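Local coordinates for protein LS-24 (Lathyrus sativus, PDB 3LP9) that probably binds hemin as a monomer and spermine as a dimer, and may act in the oxidative stress response and polyamine biosynthesis, at residues Arg128-Tyr133 / Ile143-Asn148; Gly137-Arg142 / Lys153-Ile158. All blocks are in the same frame, centred on the assembly; numbering follows the deposited sequence.

Contact 1 (Arg128-Tyr133 / Ile143-Asn148)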
loop_
_atom_site.group_PDB
_atom_site.type_symbol
_atom_site.label_atom_id
_atom_site.label_comp_id
_atom_site.label_asym_id
_atom_site.label_seq_id
_atom_site.Cartn_x
_atom_site.Cartn_y
_atom_site.Cartn_z
ATOM N N ARG A 128 2.023 -18.045 24.989
ATOM C CA ARG A 128 2.473 -19.364 24.591
ATOM C C ARG A 128 3.281 -19.430 23.291
ATOM O O ARG A 128 2.760 -19.118 22.229
ATOM C CB ARG A 128 1.255 -20.241 24.482
ATOM C CG ARG A 128 1.454 -21.412 23.595
ATOM C CD ARG A 128 1.718 -22.607 24.437
ATOM N NE ARG A 128 0.956 -23.627 23.740
ATOM C CZ ARG A 128 -0.158 -24.159 24.231
ATOM N NH1 ARG A 128 -0.600 -23.795 25.448
ATOM N NH2 ARG A 128 -0.820 -25.044 23.498
ATOM N N GLY A 129 4.536 -19.898 23.389
ATOM C CA GLY A 129 5.471 -19.989 22.252
ATOM C C GLY A 129 5.444 -18.737 21.381
ATOM O O GLY A 129 5.577 -17.596 21.882
ATOM N N LYS A 130 5.289 -18.953 20.078
ATOM C CA LYS A 130 5.161 -17.820 19.126
ATOM C C LYS A 130 3.728 -17.670 18.577
ATOM O O LYS A 130 3.522 -17.210 17.446
ATOM C CB LYS A 130 6.186 -17.991 18.000
ATOM C CG LYS A 130 7.587 -18.180 18.497
ATOM C CD LYS A 130 8.501 -18.070 17.342
ATOM C CE LYS A 130 9.894 -17.581 17.717
ATOM N NZ LYS A 130 10.639 -17.298 16.419
ATOM N N GLU A 131 2.758 -18.081 19.399
ATOM C CA GLU A 131 1.352 -18.051 19.006
ATOM C C GLU A 131 0.664 -16.665 19.108
ATOM O O GLU A 131 1.053 -15.829 19.898
ATOM C CB GLU A 131 0.568 -19.151 19.716
ATOM C CG GLU A 131 1.018 -20.566 19.322
ATOM C CD GLU A 131 0.281 -21.645 20.049
ATOM O OE1 GLU A 131 -0.872 -21.400 20.461
ATOM O OE2 GLU A 131 0.863 -22.738 20.239
ATOM N N VAL A 132 -0.302 -16.421 18.222
ATOM C CA VAL A 132 -0.997 -15.112 18.053
ATOM C C VAL A 132 -2.471 -15.421 17.740
ATOM O O VAL A 132 -2.769 -16.393 17.038
ATOM C CB VAL A 132 -0.405 -14.216 16.907
ATOM C CG1 VAL A 132 -1.061 -12.870 16.845
ATOM C CG2 VAL A 132 1.070 -14.026 17.035
ATOM N N TYR A 133 -3.380 -14.634 18.295
ATOM C CA TYR A 133 -4.792 -14.675 17.928
ATOM C C TYR A 133 -5.164 -13.458 17.158
ATOM O O TYR A 133 -4.908 -12.350 17.579
ATOM C CB TYR A 133 -5.691 -14.796 19.161
ATOM C CG TYR A 133 -5.362 -16.034 19.986
ATOM C CD1 TYR A 133 -6.143 -17.210 19.896
ATOM C CD2 TYR A 133 -4.259 -16.032 20.846
ATOM C CE1 TYR A 133 -5.813 -18.323 20.645
ATOM C CE2 TYR A 133 -3.921 -17.139 21.573
ATOM C CZ TYR A 133 -4.691 -18.270 21.474
ATOM O OH TYR A 133 -4.341 -19.356 22.247
ATOM N N ILE A 143 -2.516 -18.323 15.190
ATOM C CA ILE A 143 -1.354 -18.677 14.354
ATOM C C ILE A 143 -0.037 -18.914 15.135
ATOM O O ILE A 143 0.029 -18.692 16.343
ATOM C CB ILE A 143 -1.155 -17.674 13.195
ATOM C CG1 ILE A 143 -0.385 -16.439 13.663
ATOM C CG2 ILE A 143 -2.492 -17.343 12.555
ATOM C CD1 ILE A 143 0.022 -15.491 12.556
ATOM N N ASP A 144 0.994 -19.379 14.439
ATOM C CA ASP A 144 2.347 -19.491 14.984
ATOM C C ASP A 144 3.278 -18.757 14.012
ATOM O O ASP A 144 3.500 -19.238 12.912
ATOM C CB ASP A 144 2.723 -20.928 15.147
ATOM C CG ASP A 144 4.103 -21.114 15.749
ATOM O OD1 ASP A 144 5.097 -20.431 15.349
ATOM O OD2 ASP A 144 4.222 -21.969 16.635
ATOM N N TYR A 145 3.773 -17.572 14.377
ATOM C CA TYR A 145 4.607 -16.818 13.450
ATOM C C TYR A 145 6.010 -17.349 13.230
ATOM O O TYR A 145 6.699 -16.848 12.339
ATOM C CB TYR A 145 4.674 -15.348 13.780
ATOM C CG TYR A 145 5.415 -15.014 15.062
ATOM C CD1 TYR A 145 4.710 -14.536 16.184
ATOM C CD2 TYR A 145 6.819 -15.102 15.127
ATOM C CE1 TYR A 145 5.377 -14.153 17.349
ATOM C CE2 TYR A 145 7.529 -14.776 16.302
ATOM C CZ TYR A 145 6.803 -14.300 17.419
ATOM O OH TYR A 145 7.479 -13.953 18.571
ATOM N N GLY A 146 6.446 -18.365 13.989
ATOM C CA GLY A 146 7.731 -19.001 13.717
ATOM C C GLY A 146 7.581 -20.011 12.600
ATOM O O GLY A 146 8.402 -20.082 11.693
ATOM N N SER A 147 6.527 -20.822 12.681
ATOM C CA SER A 147 6.212 -21.812 11.633
ATOM C C SER A 147 5.402 -21.155 10.525
ATOM O O SER A 147 5.300 -21.685 9.410
ATOM C CB SER A 147 5.420 -22.973 12.192
ATOM O OG SER A 147 4.042 -22.638 12.340
ATOM N N ASN A 148 4.835 -19.992 10.841
ATOM C CA ASN A 148 4.047 -19.225 9.883
ATOM C C ASN A 148 2.919 -20.126 9.424
ATOM O O ASN A 148 2.793 -20.400 8.247
ATOM C CB ASN A 148 4.884 -18.693 8.682
ATOM C CG ASN A 148 4.187 -17.543 7.953
ATOM O OD1 ASN A 148 3.379 -16.826 8.577
ATOM N ND2 ASN A 148 4.485 -17.343 6.663
HETATM O O HOH W 1 5.012 -21.494 18.940
HETATM O O HOH W 2 2.517 -24.094 17.538
#
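Asp-144 lies across from Lys-130, its OD1 3.8 Å from Lys-130 CB, and that oxygen is gripped by two amides farther along its own segment: Gly-146 N at 2.8 Å, nearly in line with the C-O bond, and Ser-147 N, which comes in from above the carboxylate plane. The Gly-146 bond closes an Asx turn and the Ser-147 bond extends it to an Asx motif; with Asp-144 CG anti to its N (chi1 -178°), the two hold the carboxylate in place, while OD2 takes one water that also accepts from Lys-130 N and a second that reaches Glu-131 OE2 weakly. The stronger partner of Glu-131 is Arg-142, bound through OE1. The backbones form the end of an antiparallel beta hairpin remote from its turn, in a blade of the hemopexin propeller. Ile-143 N donates to Val-132 O at 2.7 Å, Val-132 N answers to Ile-143 O, and Glu-131 pairs with Asp-144 without such bonds. Just beyond the strand, Tyr-145 N reaches Lys-130 O at 3.1 Å. Lys-130 CB sits 3.7 Å above the centre of the Tyr-145 ring in a CH-pi contact, and the extended lysine chain crosses the ring, with CD 3.6 Å from Tyr-145 CE2. At the ring's edge, in plane, Val-132 CG2 lies 3.8 Å from Tyr-145 CD1. A serine replacing Tyr-145 would probably leave the Lys-130 chain without its aromatic platform and deprive Arg-125 and Glu-71 of the hydroxyl they share.

Contact 2 (Gly137-Arg142 / Lys153-Ile158)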
loop_
_atom_site.group_PDB
_atom_site.type_symbol
_atom_site.label_atom_id
_atom_site.label_comp_id
_atom_site.label_asym_id
_atom_site.label_seq_id
_atom_site.Cartn_x
_atom_site.Cartn_y
_atom_site.Cartn_z
ATOM N N GLY A 137 -14.134 -9.531 11.867
ATOM C CA GLY A 137 -15.531 -9.703 12.122
ATOM C C GLY A 137 -15.667 -10.627 13.303
ATOM O O GLY A 137 -14.969 -10.456 14.296
ATOM N N ASP A 138 -16.545 -11.637 13.178
ATOM C CA ASP A 138 -16.871 -12.545 14.292
ATOM C C ASP A 138 -16.072 -13.830 14.258
ATOM O O ASP A 138 -16.305 -14.735 15.030
ATOM C CB ASP A 138 -18.377 -12.823 14.349
ATOM C CG ASP A 138 -18.901 -13.615 13.167
ATOM O OD1 ASP A 138 -18.170 -13.950 12.238
ATOM O OD2 ASP A 138 -20.091 -13.938 13.190
ATOM N N GLN A 139 -15.096 -13.844 13.350
ATOM C CA GLN A 139 -14.171 -14.955 13.134
ATOM C C GLN A 139 -12.837 -14.657 13.812
ATOM O O GLN A 139 -12.449 -13.530 13.963
ATOM C CB GLN A 139 -13.938 -15.086 11.640
ATOM C CG GLN A 139 -15.169 -15.372 10.866
ATOM C CD GLN A 139 -15.907 -16.615 11.349
ATOM O OE1 GLN A 139 -16.812 -16.547 12.199
ATOM N NE2 GLN A 139 -15.543 -17.751 10.793
ATOM N N TYR A 140 -12.119 -15.690 14.221
ATOM C CA TYR A 140 -10.750 -15.491 14.742
ATOM C C TYR A 140 -9.811 -16.632 14.355
ATOM O O TYR A 140 -10.221 -17.812 14.244
ATOM C CB TYR A 140 -10.755 -15.341 16.267
ATOM C CG TYR A 140 -10.779 -16.671 16.975
ATOM C CD1 TYR A 140 -11.974 -17.368 17.158
ATOM C CD2 TYR A 140 -9.606 -17.236 17.457
ATOM C CE1 TYR A 140 -11.987 -18.558 17.763
ATOM C CE2 TYR A 140 -9.627 -18.448 18.061
ATOM C CZ TYR A 140 -10.818 -19.097 18.198
ATOM O OH TYR A 140 -10.814 -20.307 18.824
ATOM N N ALA A 141 -8.541 -16.264 14.176
ATOM C CA ALA A 141 -7.506 -17.219 13.811
ATOM C C ALA A 141 -6.491 -17.242 14.927
ATOM O O ALA A 141 -6.240 -16.198 15.554
ATOM C CB ALA A 141 -6.833 -16.803 12.516
ATOM N N ARG A 142 -5.927 -18.424 15.163
ATOM C CA ARG A 142 -4.793 -18.633 16.090
ATOM C C ARG A 142 -3.615 -19.103 15.213
ATOM O O ARG A 142 -3.756 -20.112 14.471
ATOM C CB ARG A 142 -5.162 -19.684 17.109
ATOM C CG ARG A 142 -4.106 -20.080 18.097
ATOM C CD ARG A 142 -4.686 -21.277 18.784
ATOM N NE ARG A 142 -3.723 -21.900 19.643
ATOM C CZ ARG A 142 -3.852 -23.087 20.200
ATOM N NH1 ARG A 142 -4.947 -23.799 19.982
ATOM N NH2 ARG A 142 -2.870 -23.550 20.960
ATOM N N LYS A 153 -6.089 -25.634 12.989
ATOM C CA LYS A 153 -6.081 -25.673 11.512
ATOM C C LYS A 153 -7.378 -25.107 10.903
ATOM O O LYS A 153 -7.515 -25.003 9.674
ATOM C CB LYS A 153 -5.808 -27.129 11.012
ATOM N N GLU A 154 -8.313 -24.728 11.779
ATOM C CA GLU A 154 -9.591 -24.156 11.352
ATOM C C GLU A 154 -9.914 -22.768 11.908
ATOM O O GLU A 154 -9.743 -22.524 13.116
ATOM C CB GLU A 154 -10.700 -25.088 11.770
ATOM C CG GLU A 154 -11.663 -25.302 10.662
ATOM C CD GLU A 154 -12.129 -26.723 10.690
ATOM O OE1 GLU A 154 -11.640 -27.521 9.809
ATOM O OE2 GLU A 154 -12.944 -27.041 11.616
ATOM N N ILE A 155 -10.386 -21.865 11.037
ATOM C CA ILE A 155 -10.912 -20.546 11.473
ATOM C C ILE A 155 -12.294 -20.732 12.078
ATOM O O ILE A 155 -13.238 -21.159 11.405
ATOM C CB ILE A 155 -11.032 -19.528 10.313
ATOM C CG1 ILE A 155 -9.678 -19.317 9.622
ATOM C CG2 ILE A 155 -11.692 -18.185 10.805
ATOM C CD1 ILE A 155 -9.588 -18.088 8.716
ATOM N N LYS A 156 -12.429 -20.356 13.336
ATOM C CA LYS A 156 -13.681 -20.570 14.064
ATOM C C LYS A 156 -14.286 -19.261 14.538
ATOM O O LYS A 156 -13.618 -18.227 14.580
ATOM C CB LYS A 156 -13.414 -21.514 15.231
ATOM C CG LYS A 156 -13.352 -22.966 14.741
ATOM C CD LYS A 156 -12.626 -23.907 15.744
ATOM C CE LYS A 156 -11.253 -23.361 16.158
ATOM N NZ LYS A 156 -10.741 -24.145 17.362
ATOM N N SER A 157 -15.557 -19.302 14.891
ATOM C CA SER A 157 -16.276 -18.109 15.355
ATOM C C SER A 157 -15.736 -17.737 16.724
ATOM O O SER A 157 -15.222 -18.605 17.447
ATOM C CB SER A 157 -17.793 -18.400 15.412
ATOM O OG SER A 157 -18.143 -19.076 16.607
ATOM N N ILE A 158 -15.847 -16.469 17.096
ATOM C CA ILE A 158 -15.387 -16.011 18.410
ATOM C C ILE A 158 -16.124 -16.680 19.562
ATOM O O ILE A 158 -15.517 -17.040 20.565
ATOM C CB ILE A 158 -15.497 -14.474 18.538
ATOM C CG1 ILE A 158 -14.353 -13.814 17.761
ATOM C CG2 ILE A 158 -15.523 -14.079 20.020
ATOM C CD1 ILE A 158 -14.476 -12.266 17.543
HETATM O O HOH W 3 -12.772 -22.404 19.061
#
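Strand 139-144 pairs antiparallel with the last residues of strand 149-157, Gln-139 facing Ser-157 as a non-hydrogen-bonded pair and Tyr-140 facing Lys-156 as a hydrogen-bonded one. This hairpin adds the outer strand 149-157 to a four-stranded blade of the hemopexin propeller. Tyr-140 N donates to Lys-156 O at 3.0 Å, but the return bond from Lys-156 N to Tyr-140 O is weak. The pairing carries on past the strand, where Ile-158 N donates to Asp-138 O at 2.7 Å as helix 158-161 begins; Ser-157 is the N-cap of that helix. The side chain of Ile-158 lies against two successive carbonyls, CG1 3.5 Å from Asp-138 O and CD1 3.7 Å from Gly-137 O, and Phe-135 and Phe-165 also pack on this isoleucine. Ile-155 CG2 lies 3.9 Å from Gln-139 CB, the two side chains crossing at about a right angle. Tyr-140 holds CG between its backbone N and carbonyl carbon (chi1 83°), which swings the ring along the Lys-156 and Ser-157 backbone; CE1 comes 3.3 Å from Ser-157 O, at the ring's edge. Tyr-162 meets the same ring edge-to-face. Lys-156 runs beside the tyrosine in the same direction, bent at chi3 (-51°), and its NZ donates to a water that lies in the ring plane, 2.9 Å from Tyr-140 OH.

In the fold
Contacts 1 and 2 share strand 139-144, which pairs with strand 131-136 in the first and strand 149-157 in the second; their centres are 15 Å apart. Where they touch, Arg-142 of contact 2 makes a salt bridge to Glu-131 of contact 1, NH2 to OE1 at 3.0 Å, while its CG packs 3.5 Å from Tyr-133 CE1. Contact 1 is nearer the sodium: the side chain of Val-132 is about 7 Å from it, against about 14 Å for that of Tyr-140 in contact 2; Val-132 is about 13 Å from the calcium. Gly-137 of contact 2, about 10 Å from the calcium, hydrogen-bonds through N to the carboxylate of Asp-121, one of the residues at the calcium site.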